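Probable arylamine n-acetyl transferase (Mycobacterium abscessus, PDB 4GUZ) probably transfers the acetyl group of acetyl coenzyme A to the amino nitrogen of arylamine substrates, as other arylamine N-acetyltransferases do. Local coordinates at residues A[45-57]-A[266-280]. Sequence-based numbering, arbitrary orientation.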
ATOM      1  N   ASN A  45      -8.261   6.432   3.838  1.00 19.44           N
ATOM      2  CA  ASN A  45      -8.446   6.296   5.288  1.00 18.63           C
ATOM      3  C   ASN A  45      -7.549   5.257   5.995  1.00 21.28           C
ATOM      4  O   ASN A  45      -7.185   5.475   7.154  1.00 19.55           O
ATOM      5  CB  ASN A  45      -9.904   5.964   5.567  1.00 18.47           C
ATOM      6  CG  ASN A  45     -10.835   7.071   5.124  1.00 34.58           C
ATOM      7  OD1 ASN A  45     -10.928   8.120   5.761  1.00 31.04           O
ATOM      8  ND2 ASN A  45     -11.528   6.871   4.018  1.00 19.74           N
ATOM      9  N   ILE A  46      -7.201   4.138   5.342  1.00 17.87           N
ATOM     10  CA  ILE A  46      -6.328   3.153   6.013  1.00 15.76           C
ATOM     11  C   ILE A  46      -4.932   3.737   6.029  1.00 18.98           C
ATOM     12  O   ILE A  46      -4.413   4.117   4.985  1.00 18.83           O
ATOM     13  CB  ILE A  46      -6.373   1.743   5.365  1.00 17.81           C
ATOM     14  CG1 ILE A  46      -7.837   1.222   5.164  1.00 18.27           C
ATOM     15  CG2 ILE A  46      -5.501   0.754   6.149  1.00 17.65           C
ATOM     16  CD1 ILE A  46      -8.607   0.791   6.442  1.00 21.80           C
ATOM     17  N   LYS A  47      -4.329   3.818   7.224  1.00 16.42           N
ATOM     18  CA  LYS A  47      -3.043   4.474   7.398  1.00 15.45           C
ATOM     19  C   LYS A  47      -1.914   3.614   6.887  1.00 18.40           C
ATOM     20  O   LYS A  47      -2.065   2.389   6.797  1.00 18.61           O
ATOM     21  CB  LYS A  47      -2.856   4.897   8.857  1.00 17.45           C
ATOM     22  CG  LYS A  47      -3.722   6.093   9.242  1.00 27.72           C
ATOM     23  CD  LYS A  47      -3.995   6.145  10.738  1.00 30.68           C
ATOM     24  CE  LYS A  47      -4.891   7.293  11.149  1.00 44.06           C
ATOM     25  NZ  LYS A  47      -6.253   7.216  10.554  1.00 58.85           N
ATOM     26  N   TRP A  48      -0.795   4.248   6.507  1.00 15.35           N
ATOM     27  CA  TRP A  48       0.341   3.524   5.934  1.00 13.91           C
ATOM     28  C   TRP A  48       1.593   3.795   6.735  1.00 17.73           C
ATOM     29  O   TRP A  48       2.007   4.939   6.866  1.00 16.08           O
ATOM     30  CB  TRP A  48       0.550   3.877   4.451  1.00 12.53           C
ATOM     31  CG  TRP A  48       1.339   2.836   3.692  1.00 13.69           C
ATOM     32  CD1 TRP A  48       0.838   1.904   2.835  1.00 16.07           C
ATOM     33  CD2 TRP A  48       2.755   2.569   3.794  1.00 13.71           C
ATOM     34  NE1 TRP A  48       1.856   1.130   2.327  1.00 15.36           N
ATOM     35  CE2 TRP A  48       3.035   1.474   2.947  1.00 16.68           C
ATOM     36  CE3 TRP A  48       3.817   3.153   4.513  1.00 15.27           C
ATOM     37  CZ2 TRP A  48       4.328   0.966   2.782  1.00 16.66           C
ATOM     38  CZ3 TRP A  48       5.092   2.621   4.382  1.00 16.51           C
ATOM     39  CH2 TRP A  48       5.343   1.555   3.508  1.00 17.20           C
ATOM     40  N   GLU A  49       2.199   2.733   7.282  1.00 16.35           N
ATOM     41  CA  GLU A  49       3.423   2.813   8.092  1.00 16.10           C
ATOM     42  C   GLU A  49       4.034   1.426   8.279  1.00 19.46           C
ATOM     43  O   GLU A  49       3.351   0.424   8.080  1.00 19.20           O
ATOM     44  CB  GLU A  49       3.135   3.469   9.457  1.00 17.65           C
ATOM     45  CG  GLU A  49       1.990   2.797  10.181  1.00 26.28           C
ATOM     46  CD  GLU A  49       2.237   2.364  11.611  1.00 29.97           C
ATOM     47  OE1 GLU A  49       3.273   1.717  11.875  1.00 25.20           O
ATOM     48  OE2 GLU A  49       1.356   2.629  12.458  1.00 20.85           O
ATOM     49  N   ASN A  50       5.302   1.378   8.705  1.00 17.54           N
ATOM     50  CA  ASN A  50       6.076   0.145   8.916  1.00 17.52           C
ATOM     51  C   ASN A  50       6.648   0.068  10.341  1.00 22.71           C
ATOM     52  O   ASN A  50       7.659  -0.622  10.538  1.00 23.79           O
ATOM     53  CB  ASN A  50       7.260   0.140   7.916  1.00 14.81           C
ATOM     54  CG  ASN A  50       8.329   1.177   8.260  1.00 29.66           C
ATOM     55  OD1 ASN A  50       8.060   2.217   8.894  1.00 19.88           O
ATOM     56  ND2 ASN A  50       9.582   0.871   7.945  1.00 23.66           N
ATOM     57  N   LEU A  51       6.056   0.805  11.318  1.00 19.08           N
ATOM     58  CA  LEU A  51       6.640   0.934  12.652  1.00 19.08           C
ATOM     59  C   LEU A  51       6.753  -0.388  13.417  1.00 25.71           C
ATOM     60  O   LEU A  51       7.654  -0.500  14.241  1.00 25.54           O
ATOM     61  CB  LEU A  51       5.951   2.012  13.515  1.00 18.16           C
ATOM     62  CG  LEU A  51       5.961   3.447  12.915  1.00 21.21           C
ATOM     63  CD1 LEU A  51       5.080   4.420  13.727  1.00 20.34           C
ATOM     64  CD2 LEU A  51       7.367   3.982  12.759  1.00 23.22           C
ATOM     65  N   ASP A  52       5.933  -1.411  13.085  1.00 22.75           N
ATOM     66  CA  ASP A  52       6.045  -2.726  13.700  1.00 21.62           C
ATOM     67  C   ASP A  52       7.336  -3.396  13.282  1.00 28.49           C
ATOM     68  O   ASP A  52       7.967  -4.057  14.115  1.00 29.93           O
ATOM     69  CB  ASP A  52       4.837  -3.599  13.350  1.00 23.52           C
ATOM     70  CG  ASP A  52       3.615  -3.316  14.194  1.00 25.59           C
ATOM     71  OD1 ASP A  52       3.692  -2.431  15.088  1.00 25.48           O
ATOM     72  OD2 ASP A  52       2.571  -3.936  13.938  1.00 26.81           O
ATOM     73  N   ALA A  53       7.758  -3.211  12.018  1.00 24.90           N
ATOM     74  CA  ALA A  53       9.005  -3.791  11.496  1.00 24.78           C
ATOM     75  C   ALA A  53      10.210  -3.084  12.079  1.00 29.18           C
ATOM     76  O   ALA A  53      11.207  -3.738  12.416  1.00 27.81           O
ATOM     77  CB  ALA A  53       9.040  -3.716   9.970  1.00 25.48           C
ATOM     78  N   VAL A  54      10.114  -1.749  12.229  1.00 25.52           N
ATOM     79  CA  VAL A  54      11.207  -0.954  12.784  1.00 25.49           C
ATOM     80  C   VAL A  54      11.404  -1.295  14.270  1.00 30.13           C
ATOM     81  O   VAL A  54      12.549  -1.421  14.699  1.00 30.54           O
ATOM     82  CB  VAL A  54      10.989   0.566  12.561  1.00 29.06           C
ATOM     83  CG1 VAL A  54      12.162   1.383  13.098  1.00 28.62           C
ATOM     84  CG2 VAL A  54      10.769   0.867  11.075  1.00 28.53           C
ATOM     85  N   LEU A  55      10.300  -1.483  15.026  1.00 27.93           N
ATOM     86  CA  LEU A  55      10.333  -1.765  16.466  1.00 29.27           C
ATOM     87  C   LEU A  55      10.477  -3.251  16.821  1.00 34.18           C
ATOM     88  O   LEU A  55      11.031  -3.546  17.878  1.00 34.49           O
ATOM     89  CB  LEU A  55       9.062  -1.225  17.165  1.00 29.68           C
ATOM     90  CG  LEU A  55       8.797   0.305  17.116  1.00 35.55           C
ATOM     91  CD1 LEU A  55       7.326   0.613  17.364  1.00 36.30           C
ATOM     92  CD2 LEU A  55       9.622   1.047  18.135  1.00 37.89           C
ATOM     93  N   HIS A  56       9.926  -4.176  16.006  1.00 31.08           N
ATOM     94  CA  HIS A  56       9.918  -5.597  16.366  1.00 31.35           C
ATOM     95  C   HIS A  56      10.402  -6.584  15.273  1.00 33.58           C
ATOM     96  O   HIS A  56      10.481  -7.780  15.576  1.00 32.06           O
ATOM     97  CB  HIS A  56       8.498  -6.009  16.816  1.00 32.96           C
ATOM     98  CG  HIS A  56       7.896  -5.116  17.863  1.00 36.89           C
ATOM     99  ND1 HIS A  56       8.507  -4.926  19.095  1.00 39.03           N
ATOM    100  CD2 HIS A  56       6.761  -4.378  17.819  1.00 39.38           C
ATOM    101  CE1 HIS A  56       7.739  -4.068  19.748  1.00 38.80           C
ATOM    102  NE2 HIS A  56       6.667  -3.720  19.025  1.00 39.30           N
ATOM    103  N   LYS A  57      10.738  -6.111  14.038  1.00 28.93           N
ATOM    104  CA  LYS A  57      11.197  -6.964  12.920  1.00 29.09           C
ATOM    105  C   LYS A  57      10.146  -8.066  12.610  1.00 33.17           C
ATOM    106  O   LYS A  57      10.490  -9.144  12.102  1.00 30.20           O
ATOM    107  CB  LYS A  57      12.587  -7.595  13.215  1.00 32.23           C
ATOM    108  CG  LYS A  57      13.696  -6.590  13.561  1.00 36.84           C
ATOM    109  CD  LYS A  57      14.357  -5.979  12.319  1.00 32.98           C
ATOM    110  CE  LYS A  57      14.994  -4.641  12.622  1.00 34.97           C
ATOM    111  NZ  LYS A  57      14.001  -3.659  13.147  1.00 32.97           N
ATOM    112  N   GLY A 266      -2.111  10.857  12.213  1.00 22.81           N
ATOM    113  CA  GLY A 266      -3.074  10.235  13.121  1.00 22.09           C
ATOM    114  C   GLY A 266      -2.569   8.933  13.710  1.00 25.76           C
ATOM    115  O   GLY A 266      -3.369   8.046  14.018  1.00 27.60           O
ATOM    116  N   ILE A 267      -1.230   8.803  13.843  1.00 20.68           N
ATOM    117  CA  ILE A 267      -0.553   7.632  14.385  1.00 20.76           C
ATOM    118  C   ILE A 267      -0.045   7.949  15.797  1.00 28.83           C
ATOM    119  O   ILE A 267       0.658   8.942  15.999  1.00 27.43           O
ATOM    120  CB  ILE A 267       0.583   7.143  13.434  1.00 22.53           C
ATOM    121  CG1 ILE A 267      -0.038   6.565  12.142  1.00 22.83           C
ATOM    122  CG2 ILE A 267       1.502   6.095  14.103  1.00 21.26           C
ATOM    123  CD1 ILE A 267       0.899   6.368  10.932  1.00 26.45           C
ATOM    124  N   GLU A 268      -0.382   7.080  16.761  1.00 27.34           N
ATOM    125  CA  GLU A 268       0.068   7.180  18.151  1.00 28.60           C
ATOM    126  C   GLU A 268       0.386   5.791  18.646  1.00 33.75           C
ATOM    127  O   GLU A 268      -0.430   4.877  18.476  1.00 31.90           O
ATOM    128  CB  GLU A 268      -0.997   7.845  19.049  1.00 30.50           C
ATOM    129  CG  GLU A 268      -1.392   9.254  18.647  1.00 39.75           C
ATOM    130  CD  GLU A 268      -2.610   9.754  19.397  1.00 61.90           C
ATOM    131  OE1 GLU A 268      -3.744   9.451  18.963  1.00 58.21           O
ATOM    132  OE2 GLU A 268      -2.426  10.422  20.439  1.00 59.39           O
ATOM    133  N   LEU A 269       1.592   5.611  19.188  1.00 33.18           N
ATOM    134  CA  LEU A 269       2.041   4.325  19.709  1.00 34.33           C
ATOM    135  C   LEU A 269       1.795   4.243  21.203  1.00 41.96           C
ATOM    136  O   LEU A 269       1.556   5.269  21.854  1.00 41.95           O
ATOM    137  CB  LEU A 269       3.542   4.128  19.432  1.00 34.40           C
ATOM    138  CG  LEU A 269       3.988   3.928  17.987  1.00 38.80           C
ATOM    139  CD1 LEU A 269       5.415   4.396  17.802  1.00 38.73           C
ATOM    140  CD2 LEU A 269       3.873   2.464  17.561  1.00 39.75           C
ATOM    141  N   GLY A 270       1.889   3.024  21.740  1.00 40.78           N
ATOM    142  CA  GLY A 270       1.795   2.778  23.175  1.00 41.09           C
ATOM    143  C   GLY A 270       3.013   3.369  23.857  1.00 45.13           C
ATOM    144  O   GLY A 270       4.050   3.560  23.205  1.00 44.99           O
ATOM    145  N   ALA A 271       2.896   3.676  25.169  1.00 41.59           N
ATOM    146  CA  ALA A 271       3.944   4.297  25.994  1.00 40.62           C
ATOM    147  C   ALA A 271       5.328   3.684  25.761  1.00 43.74           C
ATOM    148  O   ALA A 271       6.288   4.426  25.522  1.00 43.78           O
ATOM    149  CB  ALA A 271       3.578   4.205  27.470  1.00 41.23           C
ATOM    150  N   ASP A 272       5.413   2.343  25.767  1.00 39.64           N
ATOM    151  CA  ASP A 272       6.652   1.587  25.580  1.00 38.97           C
ATOM    152  C   ASP A 272       7.162   1.626  24.134  1.00 39.85           C
ATOM    153  O   ASP A 272       8.377   1.687  23.926  1.00 37.43           O
ATOM    154  CB  ASP A 272       6.470   0.124  26.035  1.00 41.31           C
ATOM    155  CG  ASP A 272       6.193  -0.051  27.524  1.00 50.40           C
ATOM    156  OD1 ASP A 272       6.727   0.747  28.330  1.00 50.26           O
ATOM    157  OD2 ASP A 272       5.484  -1.011  27.885  1.00 57.63           O
ATOM    158  N   ASP A 273       6.251   1.565  23.142  1.00 37.29           N
ATOM    159  CA  ASP A 273       6.633   1.620  21.727  1.00 37.05           C
ATOM    160  C   ASP A 273       7.125   3.015  21.367  1.00 37.92           C
ATOM    161  O   ASP A 273       8.074   3.132  20.595  1.00 37.33           O
ATOM    162  CB  ASP A 273       5.485   1.182  20.813  1.00 39.16           C
ATOM    163  CG  ASP A 273       5.131  -0.281  20.979  1.00 50.77           C
ATOM    164  OD1 ASP A 273       5.986  -1.137  20.658  1.00 49.93           O
ATOM    165  OD2 ASP A 273       3.995  -0.570  21.422  1.00 58.55           O
ATOM    166  N   SER A 274       6.513   4.058  21.961  1.00 33.51           N
ATOM    167  CA  SER A 274       6.910   5.462  21.803  1.00 33.68           C
ATOM    168  C   SER A 274       8.342   5.667  22.303  1.00 38.34           C
ATOM    169  O   SER A 274       9.143   6.306  21.619  1.00 37.67           O
ATOM    170  CB  SER A 274       5.962   6.376  22.578  1.00 37.55           C
ATOM    171  OG  SER A 274       4.667   6.401  22.003  1.00 48.12           O
ATOM    172  N   THR A 275       8.663   5.093  23.491  1.00 35.01           N
ATOM    173  CA  THR A 275       9.981   5.152  24.121  1.00 34.59           C
ATOM    174  C   THR A 275      11.014   4.459  23.223  1.00 37.35           C
ATOM    175  O   THR A 275      12.082   5.022  22.966  1.00 37.57           O
ATOM    176  CB  THR A 275       9.917   4.516  25.532  1.00 44.23           C
ATOM    177  OG1 THR A 275       8.913   5.181  26.303  1.00 43.92           O
ATOM    178  CG2 THR A 275      11.253   4.568  26.269  1.00 41.34           C
ATOM    179  N   LEU A 276      10.677   3.253  22.726  1.00 33.71           N
ATOM    180  CA  LEU A 276      11.549   2.472  21.845  1.00 32.93           C
ATOM    181  C   LEU A 276      11.732   3.169  20.488  1.00 34.07           C
ATOM    182  O   LEU A 276      12.831   3.117  19.932  1.00 34.87           O
ATOM    183  CB  LEU A 276      10.990   1.052  21.663  1.00 33.32           C
ATOM    184  CG  LEU A 276      11.869   0.020  20.933  1.00 38.70           C
ATOM    185  CD1 LEU A 276      13.189  -0.220  21.660  1.00 39.18           C
ATOM    186  CD2 LEU A 276      11.126  -1.296  20.767  1.00 41.80           C
ATOM    187  N   LEU A 277      10.689   3.842  19.966  1.00 28.97           N
ATOM    188  CA  LEU A 277      10.817   4.528  18.671  1.00 27.94           C
ATOM    189  C   LEU A 277      11.806   5.688  18.770  1.00 34.82           C
ATOM    190  O   LEU A 277      12.684   5.787  17.917  1.00 34.63           O
ATOM    191  CB  LEU A 277       9.462   4.993  18.103  1.00 27.67           C
ATOM    192  CG  LEU A 277       9.509   5.698  16.727  1.00 31.71           C
ATOM    193  CD1 LEU A 277       9.924   4.760  15.612  1.00 31.26           C
ATOM    194  CD2 LEU A 277       8.199   6.322  16.396  1.00 33.84           C
ATOM    195  N   LEU A 278      11.713   6.507  19.845  1.00 33.96           N
ATOM    196  CA  LEU A 278      12.617   7.629  20.129  1.00 34.87           C
ATOM    197  C   LEU A 278      14.089   7.166  20.155  1.00 40.31           C
ATOM    198  O   LEU A 278      14.961   7.910  19.709  1.00 39.07           O
ATOM    199  CB  LEU A 278      12.252   8.302  21.475  1.00 35.14           C
ATOM    200  CG  LEU A 278      10.966   9.128  21.533  1.00 39.48           C
ATOM    201  CD1 LEU A 278      10.621   9.518  22.966  1.00 39.04           C
ATOM    202  CD2 LEU A 278      11.089  10.385  20.728  1.00 41.32           C
ATOM    203  N   GLU A 279      14.347   5.931  20.654  1.00 38.44           N
ATOM    204  CA  GLU A 279      15.675   5.307  20.713  1.00 38.84           C
ATOM    205  C   GLU A 279      16.158   4.996  19.306  1.00 43.97           C
ATOM    206  O   GLU A 279      17.314   5.289  18.993  1.00 44.46           O
ATOM    207  CB  GLU A 279      15.669   4.035  21.588  1.00 40.33           C
ATOM    208  CG  GLU A 279      15.542   4.314  23.079  1.00 53.11           C
ATOM    209  CD  GLU A 279      15.521   3.117  24.016  1.00 79.50           C
ATOM    210  OE1 GLU A 279      15.917   2.005  23.597  1.00 71.31           O
ATOM    211  OE2 GLU A 279      15.124   3.304  25.188  1.00 75.98           O
ATOM    212  N   ARG A 280      15.268   4.445  18.441  1.00 40.65           N
ATOM    213  CA  ARG A 280      15.591   4.173  17.029  1.00 40.81           C
ATOM    214  C   ARG A 280      15.885   5.493  16.289  1.00 46.05           C
ATOM    215  O   ARG A 280      16.817   5.557  15.487  1.00 47.47           O
ATOM    216  CB  ARG A 280      14.445   3.421  16.319  1.00 40.13           C
ATOM    217  CG  ARG A 280      14.092   2.050  16.894  1.00 50.35           C
ATOM    218  CD  ARG A 280      15.021   0.938  16.419  1.00 59.84           C
ATOM    219  NE  ARG A 280      14.438  -0.390  16.634  1.00 62.89           N
ATOM    220  CZ  ARG A 280      14.533  -1.089  17.763  1.00 70.02           C
ATOM    221  NH1 ARG A 280      15.189  -0.595  18.807  1.00 59.06           N
ATOM    222  NH2 ARG A 280      13.967  -2.283  17.859  1.00 47.06           N
TER
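Leu55 is the main bump of this contact, fitting between Asp273, Leu276 and Leu277: its side chain reaches from the short helix 51-56 into a hollow on the C-terminal helix of the arylamine N-acetyltransferase fold, the two axes crossing at 76°. Leu55 CD2 sinks far enough to lie 3.5 Å from Leu277 N. The other branch, CD1, meets Leu269 CD2 tip to tip at 3.9 Å, just ahead of helix 271-282. One turn earlier Leu51 fills a second dip bounded by Ile267, Leu269 and Leu277, with CD1 touching Ile267 CG2 and Leu269 CD1, and CD2 set across Leu277 CD1. Ile267 pushes its CD1 against Glu49 CG (3.8 Å). There the Glu49 chain bends, chi2 128°, and its carboxylate takes the backbone N-H of Leu51 through OE1 and a salt bridge from Arg75 through OE2. Lys47 lies along the far margin, its CE 3.3 Å from Gly266 O. Two polar contacts between the helices border the leucines. A weak bond joins His56 NE2 to Asp273 OD1, ring and carboxylate planes 81° apart. Past Leu276, the bent chain of Arg280 presents the guanidinium edge to Val54 O, with NE donating to it at 2.9 Å.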